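Local coordinates for SusD homolog (Bacteroides thetaiotaomicron VPI-5482, PDB 3IV0), which probably binds sugars at the outer membrane as a SusD-family protein, although its exact ligand is not known, at residues S32-Y46 with A84-A98. Numbering follows the deposited sequence.
Sequences SFRNATMSQRPFLTY and ARGGLIMQWDVFYTA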
loop_
_atom_site.group_PDB
_atom_site.type_symbol
_atom_site.label_atom_id
_atom_site.label_comp_id
_atom_site.label_asym_id
_atom_site.label_seq_id
_atom_site.Cartn_x
_atom_site.Cartn_y
_atom_site.Cartn_z
ATOM N N SER A 32 -3.183 15.629 -1.296
ATOM C CA SER A 32 -2.061 15.579 -0.384
ATOM C C SER A 32 -1.593 14.150 -0.139
ATOM O O SER A 32 -0.382 13.918 -0.108
ATOM C CB SER A 32 -2.349 16.274 0.953
ATOM O OG SER A 32 -2.474 17.684 0.759
ATOM N N PHE A 33 -2.513 13.203 -0.010
ATOM C CA PHE A 33 -2.109 11.810 0.176
ATOM C C PHE A 33 -1.357 11.341 -1.065
ATOM O O PHE A 33 -0.343 10.648 -0.948
ATOM C CB PHE A 33 -3.324 10.955 0.418
ATOM C CG PHE A 33 -2.989 9.533 0.743
ATOM C CD1 PHE A 33 -2.612 9.168 2.036
ATOM C CD2 PHE A 33 -3.016 8.569 -0.219
ATOM C CE1 PHE A 33 -2.307 7.841 2.334
ATOM C CE2 PHE A 33 -2.695 7.257 0.082
ATOM C CZ PHE A 33 -2.336 6.914 1.357
ATOM N N ARG A 34 -1.816 11.703 -2.248
ATOM C CA ARG A 34 -1.135 11.364 -3.480
ATOM C C ARG A 34 0.260 11.981 -3.491
ATOM O O ARG A 34 1.236 11.347 -3.922
ATOM C CB ARG A 34 -1.937 11.843 -4.670
ATOM C CG ARG A 34 -1.204 11.695 -5.993
ATOM C CD ARG A 34 -2.119 11.915 -7.149
ATOM N NE ARG A 34 -2.757 13.222 -7.105
ATOM C CZ ARG A 34 -3.849 13.529 -7.792
ATOM N NH1 ARG A 34 -4.433 12.650 -8.574
ATOM N NH2 ARG A 34 -4.350 14.769 -7.685
ATOM N N ASN A 35 0.387 13.245 -3.102
ATOM C CA ASN A 35 1.701 13.873 -3.038
ATOM C C ASN A 35 2.652 13.153 -2.102
ATOM O O ASN A 35 3.841 13.009 -2.434
ATOM C CB ASN A 35 1.566 15.352 -2.655
ATOM C CG ASN A 35 1.104 16.211 -3.804
ATOM O OD1 ASN A 35 1.270 15.865 -4.954
ATOM N ND2 ASN A 35 0.523 17.367 -3.459
ATOM N N ALA A 36 2.144 12.740 -0.941
ATOM C CA ALA A 36 2.979 12.082 0.067
ATOM C C ALA A 36 3.471 10.722 -0.380
ATOM O O ALA A 36 4.534 10.269 0.084
ATOM C CB ALA A 36 2.193 11.924 1.328
ATOM N N THR A 37 2.713 10.037 -1.211
ATOM C CA THR A 37 2.990 8.638 -1.547
ATOM C C THR A 37 3.628 8.415 -2.899
ATOM O O THR A 37 4.427 7.481 -3.045
ATOM C CB THR A 37 1.686 7.826 -1.495
ATOM O OG1 THR A 37 0.704 8.463 -2.304
ATOM C CG2 THR A 37 1.174 7.664 -0.062
HETATM N N MSE A 38 3.266 9.262 -3.886
HETATM C CA MSE A 38 3.558 9.079 -5.321
HETATM C C MSE A 38 4.085 10.278 -6.076
HETATM O O MSE A 38 4.833 10.078 -7.032
HETATM C CB MSE A 38 2.305 8.568 -6.058
HETATM C CG MSE A 38 1.692 7.248 -5.548
HETATM SE SE MSE A 38 2.860 5.705 -5.704
HETATM C CE MSE A 38 3.019 5.705 -7.633
ATOM N N SER A 39 3.573 11.468 -5.786
ATOM C CA SER A 39 3.783 12.592 -6.688
ATOM C C SER A 39 4.862 13.553 -6.256
ATOM O O SER A 39 5.441 14.200 -7.126
ATOM C CB SER A 39 2.460 13.300 -6.989
ATOM O OG SER A 39 1.606 12.468 -7.742
ATOM N N GLN A 40 5.126 13.664 -4.961
ATOM C CA GLN A 40 6.212 14.511 -4.477
ATOM C C GLN A 40 7.347 13.698 -3.852
ATOM O O GLN A 40 8.381 14.265 -3.543
ATOM C CB GLN A 40 5.680 15.565 -3.484
ATOM C CG GLN A 40 4.751 16.626 -4.145
ATOM C CD GLN A 40 4.151 17.716 -3.188
ATOM O OE1 GLN A 40 3.992 17.532 -1.977
ATOM N NE2 GLN A 40 3.777 18.854 -3.776
ATOM N N ARG A 41 7.072 12.418 -3.548
ATOM C CA ARG A 41 8.047 11.455 -2.962
ATOM C C ARG A 41 7.754 10.073 -3.535
ATOM O O ARG A 41 6.588 9.716 -3.708
ATOM C CB ARG A 41 7.891 11.315 -1.440
ATOM C CG ARG A 41 8.251 12.487 -0.623
ATOM C CD ARG A 41 7.068 13.452 -0.458
ATOM N NE ARG A 41 7.453 14.692 0.216
ATOM C CZ ARG A 41 7.558 14.811 1.541
ATOM N NH1 ARG A 41 7.295 13.774 2.321
ATOM N NH2 ARG A 41 7.945 15.960 2.094
ATOM N N PRO A 42 8.793 9.257 -3.777
ATOM C CA PRO A 42 8.548 7.844 -4.094
ATOM C C PRO A 42 8.387 6.991 -2.835
ATOM O O PRO A 42 8.989 5.929 -2.696
ATOM C CB PRO A 42 9.794 7.480 -4.874
ATOM C CG PRO A 42 10.865 8.276 -4.223
ATOM C CD PRO A 42 10.223 9.577 -3.848
ATOM N N PHE A 43 7.572 7.481 -1.931
ATOM C CA PHE A 43 7.405 6.863 -0.614
ATOM C C PHE A 43 6.910 5.446 -0.687
ATOM O O PHE A 43 7.486 4.561 -0.067
ATOM C CB PHE A 43 6.430 7.721 0.217
ATOM C CG PHE A 43 5.976 7.105 1.511
ATOM C CD1 PHE A 43 4.919 6.193 1.523
ATOM C CD2 PHE A 43 6.571 7.440 2.707
ATOM C CE1 PHE A 43 4.489 5.637 2.718
ATOM C CE2 PHE A 43 6.108 6.915 3.911
ATOM C CZ PHE A 43 5.093 5.987 3.902
ATOM N N LEU A 44 5.835 5.206 -1.417
ATOM C CA LEU A 44 5.220 3.871 -1.398
ATOM C C LEU A 44 6.132 2.828 -1.993
ATOM O O LEU A 44 6.261 1.724 -1.413
ATOM C CB LEU A 44 3.846 3.901 -2.069
ATOM C CG LEU A 44 3.017 2.627 -1.975
ATOM C CD1 LEU A 44 2.952 2.073 -0.552
ATOM C CD2 LEU A 44 1.625 2.980 -2.468
ATOM N N THR A 45 6.792 3.095 -3.104
ATOM C CA THR A 45 7.581 2.041 -3.701
ATOM C C THR A 45 8.907 1.847 -2.964
ATOM O O THR A 45 9.355 0.705 -2.799
ATOM C CB THR A 45 7.735 2.236 -5.231
ATOM O OG1 THR A 45 8.216 1.018 -5.810
ATOM C CG2 THR A 45 8.719 3.298 -5.600
ATOM N N TYR A 46 9.540 2.914 -2.479
ATOM C CA TYR A 46 10.782 2.736 -1.729
ATOM C C TYR A 46 10.485 1.943 -0.472
ATOM O O TYR A 46 11.252 1.035 -0.113
ATOM C CB TYR A 46 11.429 4.065 -1.338
ATOM C CG TYR A 46 12.262 4.772 -2.366
ATOM C CD1 TYR A 46 11.975 4.741 -3.703
ATOM C CD2 TYR A 46 13.344 5.525 -1.936
ATOM C CE1 TYR A 46 12.741 5.475 -4.606
ATOM C CE2 TYR A 46 14.121 6.209 -2.796
ATOM C CZ TYR A 46 13.812 6.185 -4.135
ATOM O OH TYR A 46 14.609 6.969 -4.988
ATOM N N ALA A 84 14.394 13.695 -2.749
ATOM C CA ALA A 84 13.392 12.643 -2.969
ATOM C C ALA A 84 13.947 11.239 -3.044
ATOM O O ALA A 84 13.182 10.301 -3.289
ATOM C CB ALA A 84 12.516 12.938 -4.230
ATOM N N ARG A 85 15.256 11.067 -2.875
ATOM C CA ARG A 85 15.844 9.736 -2.768
ATOM C C ARG A 85 16.052 9.305 -1.337
ATOM O O ARG A 85 16.507 8.192 -1.101
ATOM C CB ARG A 85 17.165 9.632 -3.551
ATOM C CG ARG A 85 17.017 9.617 -5.049
ATOM C CD ARG A 85 16.908 10.998 -5.683
ATOM N NE ARG A 85 17.985 11.917 -5.333
ATOM C CZ ARG A 85 19.162 11.989 -5.937
ATOM N NH1 ARG A 85 19.451 11.223 -6.974
ATOM N NH2 ARG A 85 20.041 12.890 -5.519
ATOM N N GLY A 86 15.731 10.166 -0.382
ATOM C CA GLY A 86 15.860 9.738 1.015
ATOM C C GLY A 86 15.189 10.653 1.988
ATOM O O GLY A 86 14.111 10.350 2.508
ATOM N N GLY A 87 15.770 11.830 2.212
ATOM C CA GLY A 87 15.259 12.726 3.225
ATOM C C GLY A 87 13.813 13.128 3.157
ATOM O O GLY A 87 13.154 13.291 4.178
ATOM N N LEU A 88 13.313 13.416 1.967
ATOM C CA LEU A 88 11.905 13.764 1.862
ATOM C C LEU A 88 11.012 12.645 2.328
ATOM O O LEU A 88 9.960 12.882 2.884
ATOM C CB LEU A 88 11.501 14.114 0.438
ATOM C CG LEU A 88 11.902 15.443 -0.145
ATOM C CD1 LEU A 88 11.335 15.586 -1.582
ATOM C CD2 LEU A 88 11.448 16.574 0.744
ATOM N N ILE A 89 11.398 11.412 2.038
ATOM C CA ILE A 89 10.582 10.270 2.406
ATOM C C ILE A 89 10.560 10.133 3.941
ATOM O O ILE A 89 9.637 9.600 4.520
ATOM C CB ILE A 89 11.140 9.004 1.719
ATOM C CG1 ILE A 89 11.181 9.149 0.194
ATOM C CG2 ILE A 89 10.285 7.790 2.103
ATOM C CD1 ILE A 89 11.953 8.043 -0.503
HETATM N N MSE A 90 11.579 10.692 4.585
HETATM C CA MSE A 90 11.690 10.669 6.038
HETATM C C MSE A 90 10.941 11.785 6.744
HETATM O O MSE A 90 11.070 11.964 7.940
HETATM C CB MSE A 90 13.153 10.760 6.429
HETATM C CG MSE A 90 13.942 9.566 5.974
HETATM SE SE MSE A 90 15.876 9.783 5.977
HETATM C CE MSE A 90 16.293 8.166 4.923
ATOM N N GLN A 91 10.172 12.542 5.960
ATOM C CA GLN A 91 9.353 13.639 6.451
ATOM C C GLN A 91 7.890 13.331 6.346
ATOM O O GLN A 91 7.370 13.079 5.258
ATOM C CB GLN A 91 9.675 14.922 5.680
ATOM C CG GLN A 91 11.094 15.397 5.952
ATOM C CD GLN A 91 11.563 16.476 5.030
ATOM O OE1 GLN A 91 10.853 17.457 4.787
ATOM N NE2 GLN A 91 12.738 16.307 4.484
ATOM N N TRP A 92 7.212 13.363 7.477
ATOM C CA TRP A 92 5.783 13.085 7.519
ATOM C C TRP A 92 4.903 14.296 7.259
ATOM O O TRP A 92 3.676 14.214 7.320
ATOM C CB TRP A 92 5.402 12.360 8.828
ATOM C CG TRP A 92 5.811 13.038 10.083
ATOM C CD1 TRP A 92 5.871 14.394 10.317
ATOM C CD2 TRP A 92 6.257 12.400 11.262
ATOM N NE1 TRP A 92 6.286 14.610 11.595
ATOM C CE2 TRP A 92 6.535 13.414 12.211
ATOM C CE3 TRP A 92 6.413 11.059 11.638
ATOM C CZ2 TRP A 92 7.010 13.128 13.472
ATOM C CZ3 TRP A 92 6.885 10.771 12.917
ATOM C CH2 TRP A 92 7.173 11.810 13.814
ATOM N N ASP A 93 5.513 15.428 6.896
ATOM C CA ASP A 93 4.780 16.682 6.709
ATOM C C ASP A 93 3.616 16.613 5.746
ATOM O O ASP A 93 2.547 17.165 6.044
ATOM C CB ASP A 93 5.736 17.852 6.300
ATOM C CG ASP A 93 6.445 17.630 4.969
ATOM O OD1 ASP A 93 6.775 16.477 4.628
ATOM O OD2 ASP A 93 6.700 18.629 4.233
ATOM N N VAL A 94 3.775 15.974 4.597
ATOM C CA VAL A 94 2.701 15.977 3.620
ATOM C C VAL A 94 1.540 15.103 4.063
ATOM O O VAL A 94 0.385 15.470 3.895
ATOM C CB VAL A 94 3.195 15.579 2.242
ATOM C CG1 VAL A 94 2.027 15.636 1.226
ATOM C CG2 VAL A 94 4.346 16.515 1.806
ATOM N N PHE A 95 1.816 13.971 4.704
ATOM C CA PHE A 95 0.729 13.190 5.311
ATOM C C PHE A 95 0.003 14.023 6.362
ATOM O O PHE A 95 -1.238 13.946 6.460
ATOM C CB PHE A 95 1.274 11.915 5.986
ATOM C CG PHE A 95 1.727 10.857 5.016
ATOM C CD1 PHE A 95 0.795 10.123 4.295
ATOM C CD2 PHE A 95 3.071 10.544 4.876
ATOM C CE1 PHE A 95 1.222 9.135 3.430
ATOM C CE2 PHE A 95 3.467 9.562 4.003
ATOM C CZ PHE A 95 2.560 8.865 3.323
ATOM N N TYR A 96 0.740 14.787 7.186
ATOM C CA TYR A 96 0.030 15.614 8.167
ATOM C C TYR A 96 -0.768 16.768 7.532
ATOM O O TYR A 96 -1.768 17.194 8.114
ATOM C CB TYR A 96 0.971 16.136 9.267
ATOM C CG TYR A 96 1.192 15.108 10.349
ATOM C CD1 TYR A 96 0.199 14.804 11.259
ATOM C CD2 TYR A 96 2.364 14.401 10.415
ATOM C CE1 TYR A 96 0.381 13.841 12.189
ATOM C CE2 TYR A 96 2.561 13.446 11.358
ATOM C CZ TYR A 96 1.578 13.175 12.247
ATOM O OH TYR A 96 1.812 12.179 13.173
ATOM N N THR A 97 -0.398 17.216 6.349
ATOM C CA THR A 97 -1.257 18.164 5.625
ATOM C C THR A 97 -2.612 17.508 5.346
ATOM O O THR A 97 -3.651 18.130 5.561
ATOM C CB THR A 97 -0.603 18.642 4.322
ATOM O OG1 THR A 97 0.645 19.273 4.604
ATOM C CG2 THR A 97 -1.511 19.637 3.540
ATOM N N ALA A 98 -2.622 16.268 4.849
ATOM C CA ALA A 98 -3.842 15.518 4.658
ATOM C C ALA A 98 -4.632 15.367 5.947
ATOM O O ALA A 98 -5.845 15.573 5.983
ATOM C CB ALA A 98 -3.529 14.132 4.022
#
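Phe95 fits as a knob into a hole formed by Phe33, Ala36, Thr37 and Phe43, where two antiparallel helices of the SusD fold pack. The axes of segments 32-39 and 93-98 approach to 8.1 Å, with 159° between their directions. This inner side is tight. Ala36 CB sits almost centrally over one face of the Phe95 ring, 3.5 Å from its centroid, a CH-pi contact. The Phe95 edge points into the Phe43 face in a T-shaped pair, centroids 4.9 Å apart. Phe33 CE1 meets the Phe95 edge near its plane, and the Thr37 side chain crosses that of Phe95 at about a right angle. Helix 117-142 backs this aromatic cluster through Leu133 and Ile138. With an alanine in place of Phe95, a gap would probably open beneath Ala36 and Phe43 would lose its edge-on partner.

Further along, Ile89 CG2 touches Phe43 and its CD1 reaches Tyr46. The solvent side is looser: Gln40, Asp93 and Thr97 are exposed there. Arg41 is buried between that side and the cluster. In one of two modelled conformers it bends at chi2 (87°), bringing its guanidinium across the N-terminal end of helix 93-108. Val94 CG2 covers one guanidinium face. In this conformer Arg41 NH2 makes a salt bridge to the syn lone pair of Asp93 OD1 at 2.8 Å. Arg41 NH1 donates in the guanidinium plane to Gln91 O at 3.0 Å, with an N-H...O angle of 152°.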